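Local coordinates for MupZ (Pseudomonas fluorescens, PDB 6FXD), which probably acts as an epoxide hydrolase that, together with a Rieske oxygenase, forms oxygen heterocycles during mupirocin biosynthesis, at residues L82-L85 with V86-E90; K41-C44 with A45-I48; E31-E34 with R35-E38. All coordinates share one frame; numbering follows the deposited sequence.

In the fold
The chain shows the strand-helix-strand-strand-helix-strand order of a ferredoxin-like fold, with a further edge strand. All three contacts are local and follow one another in series, so none nests in another, none crosses, and none closes a long loop. Contact 3 (31-38) comes first: it turns the chain from strand 24-31 into helix 37-51. Contact 2 (41-48) adjoins it in sequence and continues along that helix. After the hairpin of strands 57-65 and 68-75, contact 1 (82-90) lies on helix 78-94. Contacts 1 and 2 touch where Ile88 CG1 packs 3.5 Å from Phe47 CD2, joining the two helices; contact 3 stays about 15 Å from contact 1 at the nearest atoms.

Contact 1. Residues L82-L85 with V86-E90; sequences LNHL and VNIAE
In the second long helix (78-94) of the ferredoxin-like fold, His84 and Ile88 meet one turn apart on the side that faces helix 37-51. Ile88 lies over one face of the imidazole in a CH-pi contact: its CB is 4.3 Å from the centroid of the His84 ring and shifted toward the rim, not over the middle. Ile88 CD1 adds a touch at His84 CE1, 4.0 Å away. CG of His84 is anti to its own backbone nitrogen (chi1 173°), which carries the ring forward along the helix and beneath the Ile88 branch. Beyond the pair, the ring also meets Tyr60 and Tyr75, and ND1 is hydrogen-bonded to Glu54 OE2. The same carboxylate oxygen accepts a bond from Asn87 ND2, which also binds Lys50 O, so two side chains of this helix grip the end of helix 37-51 and what follows it. An alanine here in place of His84 would remove the imidazole, which would probably leave Glu54 OE2 without one of its two partners from this helix and take away the ring face on which Ile88 lies. Three helical backbone bonds hold the frame: Val86 N to Leu82 O (3.2 Å), Asn87 N to Asn83 O (2.9 Å) and Ile88 N to His84 O, the last approaching nearly end-on to the carbonyl. On another side of the helix, Leu82 touches the loop residues Leu116 and Pro119, and Leu85 touches Leu120 and Phe122. Val86 CG2 lies 3.6 Å from Leu82 O, the acceptor of Val86 N. The carbonyl of His84 is hemmed in by the isoleucine that its own ring supports: both CB and CG2 of Ile88 stand 3.4 Å from His84 O.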
loop_
_atom_site.group_PDB
_atom_site.type_symbol
_atom_site.label_atom_id
_atom_site.label_comp_id
_atom_site.label_asym_id
_atom_site.label_seq_id
_atom_site.Cartn_x
_atom_site.Cartn_y
_atom_site.Cartn_z
ATOM N N LEU A 82 14.954 9.808 15.230
ATOM C CA LEU A 82 15.195 11.055 15.945
ATOM C C LEU A 82 15.714 10.785 17.353
ATOM O O LEU A 82 16.598 11.504 17.836
ATOM C CB LEU A 82 13.932 11.919 15.953
ATOM C CG LEU A 82 13.439 12.283 14.537
ATOM C CD1 LEU A 82 12.124 13.063 14.532
ATOM C CD2 LEU A 82 14.532 13.010 13.740
ATOM N N ASN A 83 15.175 9.764 18.034
ATOM C CA ASN A 83 15.670 9.462 19.375
ATOM C C ASN A 83 17.130 9.054 19.329
ATOM O O ASN A 83 17.895 9.370 20.250
ATOM C CB ASN A 83 14.853 8.358 20.049
ATOM C CG ASN A 83 13.454 8.783 20.389
ATOM O OD1 ASN A 83 13.148 9.971 20.435
ATOM N ND2 ASN A 83 12.596 7.808 20.669
ATOM N N HIS A 84 17.533 8.341 18.270
ATOM C CA HIS A 84 18.931 7.928 18.137
ATOM C C HIS A 84 19.848 9.131 17.970
ATOM O O HIS A 84 20.933 9.192 18.571
ATOM C CB HIS A 84 19.081 7.000 16.930
ATOM C CG HIS A 84 20.502 6.643 16.611
ATOM N ND1 HIS A 84 21.253 5.805 17.412
ATOM C CD2 HIS A 84 21.299 6.986 15.571
ATOM C CE1 HIS A 84 22.455 5.658 16.883
ATOM N NE2 HIS A 84 22.507 6.358 15.763
ATOM N N LEU A 85 19.428 10.091 17.146
ATOM C CA LEU A 85 20.185 11.318 16.939
ATOM C C LEU A 85 20.486 12.002 18.265
ATOM O O LEU A 85 21.616 12.444 18.497
ATOM C CB LEU A 85 19.368 12.250 16.045
ATOM C CG LEU A 85 20.115 13.113 15.038
ATOM C CD1 LEU A 85 20.679 12.210 13.966
ATOM C CD2 LEU A 85 19.173 14.140 14.435
ATOM N N VAL A 86 19.488 12.090 19.147
ATOM C CA VAL A 86 19.694 12.704 20.457
ATOM C C VAL A 86 20.601 11.840 21.323
ATOM O O VAL A 86 21.474 12.351 22.043
ATOM C CB VAL A 86 18.342 12.965 21.148
ATOM C CG1 VAL A 86 18.560 13.462 22.577
ATOM C CG2 VAL A 86 17.512 13.960 20.342
ATOM N N ASN A 87 20.389 10.520 21.295
ATOM C CA ASN A 87 21.131 9.614 22.171
ATOM C C ASN A 87 22.618 9.619 21.838
ATOM O O ASN A 87 23.473 9.573 22.738
ATOM C CB ASN A 87 20.562 8.199 22.019
ATOM C CG ASN A 87 21.229 7.174 22.933
ATOM O OD1 ASN A 87 21.473 7.439 24.107
ATOM N ND2 ASN A 87 21.479 5.984 22.401
ATOM N N ILE A 88 22.943 9.681 20.547
ATOM C CA ILE A 88 24.299 9.489 20.066
ATOM C C ILE A 88 25.045 10.795 19.877
ATOM O O ILE A 88 26.229 10.772 19.519
ATOM C CB ILE A 88 24.277 8.661 18.761
ATOM C CG1 ILE A 88 25.465 7.702 18.718
ATOM C CG2 ILE A 88 24.170 9.573 17.520
ATOM C CD1 ILE A 88 25.247 6.461 19.560
ATOM N N ALA A 89 24.394 11.939 20.123
ATOM C CA ALA A 89 24.989 13.222 19.763
ATOM C C ALA A 89 26.342 13.405 20.424
ATOM O O ALA A 89 27.316 13.803 19.769
ATOM C CB ALA A 89 24.042 14.359 20.142
ATOM N N GLU A 90 26.423 13.096 21.718
ATOM C CA GLU A 90 27.665 13.273 22.454
ATOM C C GLU A 90 28.766 12.355 21.932
ATOM O O GLU A 90 29.914 12.792 21.777
ATOM C CB GLU A 90 27.410 13.053 23.941
ATOM C CG GLU A 90 26.570 14.132 24.580
ATOM C CD GLU A 90 25.136 13.691 24.764
ATOM O OE1 GLU A 90 24.922 12.473 24.940
ATOM O OE2 GLU A 90 24.226 14.545 24.734
#

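Contact 2. Residues K41-C44 with A45-I48; sequences KAYC and AVFI
Tyr43, Val46 and Phe47 form a neighbouring set of side chains on helix 37-51, and their rotations decide who touches whom. Phe47 has CG anti to its carbonyl carbon (chi1 -82°), so the ring folds back along the helix toward the preceding turn. Its CD1 edge meets Tyr43 O at 3.2 Å, with the oxygen in the plane of the ring. That oxygen also accepts the straight helical bond from Phe47 N (3.0 Å, 160° at the hydrogen), so one residue approaches it with both amide and ring edge. Tyr43 itself departs from a staggered chi1 (-93°), and its ring runs obliquely past its partners, CD1 lying 4.3 Å from Val46 CB, while Tyr43 CB just reaches Phe47 CE1. Ile48 bends back in a similar way, and its CG1 sits 3.2 Å from Cys44 O, the acceptor of Ile48 N. Around this set, Phe47 packs on Ile88 and Leu91 of helix 78-94, whereas Cys44 and Ile48 face Phe62 on strand 57-65. Lys41 makes a salt bridge with Glu131 of the second subunit. The whole is the first helix of a ferredoxin-like fold, laid against the sheet, flanked by its sister helix and bordering a subunit interface.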
loop_
_atom_site.group_PDB
_atom_site.type_symbol
_atom_site.label_atom_id
_atom_site.label_comp_id
_atom_site.label_asym_id
_atom_site.label_seq_id
_atom_site.Cartn_x
_atom_site.Cartn_y
_atom_site.Cartn_z
ATOM N N LYS A 41 36.922 0.862 14.181
ATOM C CA LYS A 41 36.288 -0.411 14.516
ATOM C C LYS A 41 36.133 -0.598 16.028
ATOM O O LYS A 41 35.128 -1.148 16.494
ATOM C CB LYS A 41 37.065 -1.556 13.872
ATOM C CG LYS A 41 36.951 -1.523 12.344
ATOM C CD LYS A 41 37.592 -2.750 11.692
ATOM C CE LYS A 41 37.406 -2.722 10.152
ATOM N NZ LYS A 41 37.734 -4.028 9.546
ATOM N N ALA A 42 37.113 -0.147 16.815
ATOM C CA ALA A 42 36.981 -0.226 18.269
ATOM C C ALA A 42 35.807 0.619 18.757
ATOM O O ALA A 42 35.035 0.188 19.632
ATOM C CB ALA A 42 38.285 0.229 18.910
ATOM N N TYR A 43 35.683 1.846 18.243
ATOM C CA TYR A 43 34.581 2.706 18.660
ATOM C C TYR A 43 33.228 2.145 18.257
ATOM O O TYR A 43 32.211 2.528 18.826
ATOM C CB TYR A 43 34.745 4.111 18.105
ATOM C CG TYR A 43 35.443 5.018 19.042
ATOM C CD1 TYR A 43 34.772 5.548 20.127
ATOM C CD2 TYR A 43 36.777 5.329 18.863
ATOM C CE1 TYR A 43 35.418 6.387 21.014
ATOM C CE2 TYR A 43 37.434 6.170 19.746
ATOM C CZ TYR A 43 36.746 6.692 20.816
ATOM O OH TYR A 43 37.397 7.537 21.691
ATOM N N CYS A 44 33.179 1.316 17.214
ATOM C CA CYS A 44 31.900 0.735 16.826
ATOM C C CYS A 44 31.252 -0.011 17.985
ATOM O O CYS A 44 30.026 0.007 18.121
ATOM C CB CYS A 44 32.082 -0.204 15.648
ATOM S SG CYS A 44 32.301 0.658 14.040
ATOM N N ALA A 45 32.064 -0.647 18.858
ATOM C CA ALA A 45 31.512 -1.336 20.021
ATOM C C ALA A 45 30.860 -0.349 20.975
ATOM O O ALA A 45 29.822 -0.643 21.574
ATOM C CB ALA A 45 32.618 -2.104 20.747
ATOM N N VAL A 46 31.452 0.842 21.101
ATOM C CA VAL A 46 30.886 1.880 21.951
ATOM C C VAL A 46 29.554 2.370 21.384
ATOM O O VAL A 46 28.575 2.545 22.126
ATOM C CB VAL A 46 31.910 3.018 22.126
ATOM C CG1 VAL A 46 31.335 4.172 22.953
ATOM C CG2 VAL A 46 33.211 2.490 22.738
ATOM N N PHE A 47 29.492 2.598 20.061
ATOM C CA PHE A 47 28.243 3.070 19.484
ATOM C C PHE A 47 27.158 2.008 19.547
ATOM O O PHE A 47 25.993 2.334 19.775
ATOM C CB PHE A 47 28.468 3.486 18.039
ATOM C CG PHE A 47 29.031 4.858 17.895
ATOM C CD1 PHE A 47 30.368 5.094 18.167
ATOM C CD2 PHE A 47 28.225 5.908 17.522
ATOM C CE1 PHE A 47 30.892 6.368 18.053
ATOM C CE2 PHE A 47 28.747 7.177 17.387
ATOM C CZ PHE A 47 30.091 7.401 17.661
ATOM N N ILE A 48 27.521 0.735 19.361
ATOM C CA ILE A 48 26.535 -0.336 19.459
ATOM C C ILE A 48 25.984 -0.433 20.879
ATOM O O ILE A 48 24.781 -0.609 21.095
ATOM C CB ILE A 48 27.141 -1.673 18.997
ATOM C CG1 ILE A 48 27.343 -1.662 17.478
ATOM C CG2 ILE A 48 26.254 -2.814 19.414
ATOM C CD1 ILE A 48 28.324 -2.692 16.992
#

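Contact 3. Residues E31-E34 with R35-E38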
loop_
_atom_site.group_PDB
_atom_site.type_symbol
_atom_site.label_atom_id
_atom_site.label_comp_id
_atom_site.label_asym_id
_atom_site.label_seq_id
_atom_site.Cartn_x
_atom_site.Cartn_y
_atom_site.Cartn_z
ATOM N N GLU A 31 34.138 7.318 4.968
ATOM C CA GLU A 31 35.480 7.246 4.411
ATOM C C GLU A 31 36.424 7.302 5.608
ATOM O O GLU A 31 36.496 8.329 6.279
ATOM C CB GLU A 31 35.726 8.416 3.459
ATOM C CG GLU A 31 37.074 8.346 2.764
ATOM C CD GLU A 31 37.290 9.455 1.759
ATOM O OE1 GLU A 31 36.341 9.776 1.013
ATOM O OE2 GLU A 31 38.418 10.000 1.719
ATOM N N ILE A 32 37.140 6.214 5.865
ATOM C CA ILE A 32 37.972 6.066 7.063
ATOM C C ILE A 32 39.430 6.030 6.613
ATOM O O ILE A 32 39.819 5.102 5.891
ATOM C CB ILE A 32 37.614 4.782 7.827
ATOM C CG1 ILE A 32 36.099 4.675 8.054
ATOM C CG2 ILE A 32 38.349 4.750 9.172
ATOM C CD1 ILE A 32 35.635 3.286 8.386
ATOM N N PRO A 33 40.265 7.004 6.987
ATOM C CA PRO A 33 41.705 6.880 6.712
ATOM C C PRO A 33 42.246 5.572 7.270
ATOM O O PRO A 33 41.856 5.134 8.355
ATOM C CB PRO A 33 42.318 8.092 7.431
ATOM C CG PRO A 33 41.197 9.074 7.547
ATOM C CD PRO A 33 39.940 8.255 7.697
ATOM N N GLU A 34 43.138 4.935 6.506
ATOM C CA GLU A 34 43.687 3.653 6.947
ATOM C C GLU A 34 44.277 3.746 8.352
ATOM O O GLU A 34 44.120 2.824 9.161
ATOM C CB GLU A 34 44.727 3.151 5.943
ATOM C CG GLU A 34 45.253 1.758 6.264
ATOM C CD GLU A 34 46.755 1.649 6.112
ATOM O OE1 GLU A 34 47.477 2.315 6.887
ATOM O OE2 GLU A 34 47.213 0.885 5.233
ATOM N N ARG A 35 44.949 4.859 8.666
ATOM C CA ARG A 35 45.582 5.006 9.973
ATOM C C ARG A 35 44.571 5.062 11.111
ATOM O O ARG A 35 44.954 4.882 12.274
ATOM C CB ARG A 35 46.477 6.248 9.978
ATOM C CG ARG A 35 45.716 7.560 9.946
ATOM C CD ARG A 35 46.623 8.746 9.636
ATOM N NE ARG A 35 45.843 9.959 9.413
ATOM C CZ ARG A 35 45.307 10.291 8.240
ATOM N NH1 ARG A 35 45.501 9.520 7.181
ATOM N NH2 ARG A 35 44.597 11.404 8.118
ATOM N N HIS A 36 43.291 5.277 10.817
ATOM C CA HIS A 36 42.236 5.345 11.816
ATOM C C HIS A 36 41.300 4.142 11.784
ATOM O O HIS A 36 40.359 4.092 12.583
ATOM C CB HIS A 36 41.381 6.604 11.620
ATOM C CG HIS A 36 42.120 7.886 11.830
ATOM N ND1 HIS A 36 43.133 8.020 12.760
ATOM C CD2 HIS A 36 41.982 9.099 11.243
ATOM C CE1 HIS A 36 43.592 9.260 12.727
ATOM N NE2 HIS A 36 42.911 9.933 11.817
ATOM N N LEU A 37 41.517 3.184 10.875
ATOM C CA LEU A 37 40.529 2.130 10.663
ATOM C C LEU A 37 40.336 1.267 11.908
ATOM O O LEU A 37 39.205 0.939 12.274
ATOM C CB LEU A 37 40.916 1.270 9.452
ATOM C CG LEU A 37 39.942 0.137 9.071
ATOM C CD1 LEU A 37 38.581 0.712 8.708
ATOM C CD2 LEU A 37 40.466 -0.760 7.945
ATOM N N GLU A 38 41.431 0.894 12.582
ATOM C CA GLU A 38 41.284 0.022 13.753
ATOM C C GLU A 38 40.645 0.761 14.926
ATOM O O GLU A 38 39.848 0.180 15.682
ATOM C CB GLU A 38 42.629 -0.594 14.152
ATOM C CG GLU A 38 43.194 -1.559 13.116
ATOM C CD GLU A 38 42.167 -2.575 12.637
ATOM O OE1 GLU A 38 41.446 -3.152 13.485
ATOM O OE2 GLU A 38 42.079 -2.793 11.405
HETATM O O HOH W 1 44.189 1.576 11.713
#
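Pro33 is the piece round which the side chains of this turn are arranged, with Arg35 and His36 both crossing its ring. The guanidinium of Arg35 presents a face to the proline: Pro33 CB lies 3.4 Å above the guanidinium plane, offset toward the rim, and 3.5 Å from Arg35 NH1. Arg35 can fold back this way because CG sits between the backbone nitrogen and the carbonyl carbon (chi1 70°), after which the chain runs extended to NE. The imidazole of His36 comes in obliquely on the adjacent ring carbon, His36 CD2 lying 3.8 Å from Pro33 CG, and Arg35 CG covers the centre of one face of that imidazole. On another side, Ile32 and Leu37 cross at about a right angle, methyl to methyl at CD1 of each (3.9 Å). Ile32 CG2 also reaches the Leu37 backbone at CA. Ile32 goes on to pack against Ala99, and His36 against Leu98.

Two overlapping type I turns carry these groups. His36 N bonds to Pro33 O (2.9 Å) and Leu37 N to Glu34 O (3.1 Å), each donor standing well above the carbonyl plane. A water donates to Glu34 O at 2.8 Å and accepts from Glu38 N at 3.0 Å. The chemistry is therefore divided: the flat groups of Arg35 and His36 lie against the apolar carbons of Pro33, while the early amides leading into helix 37-51 are met by turn carbonyls and a bridging water, with Glu34 O serving both Leu37 N and that water.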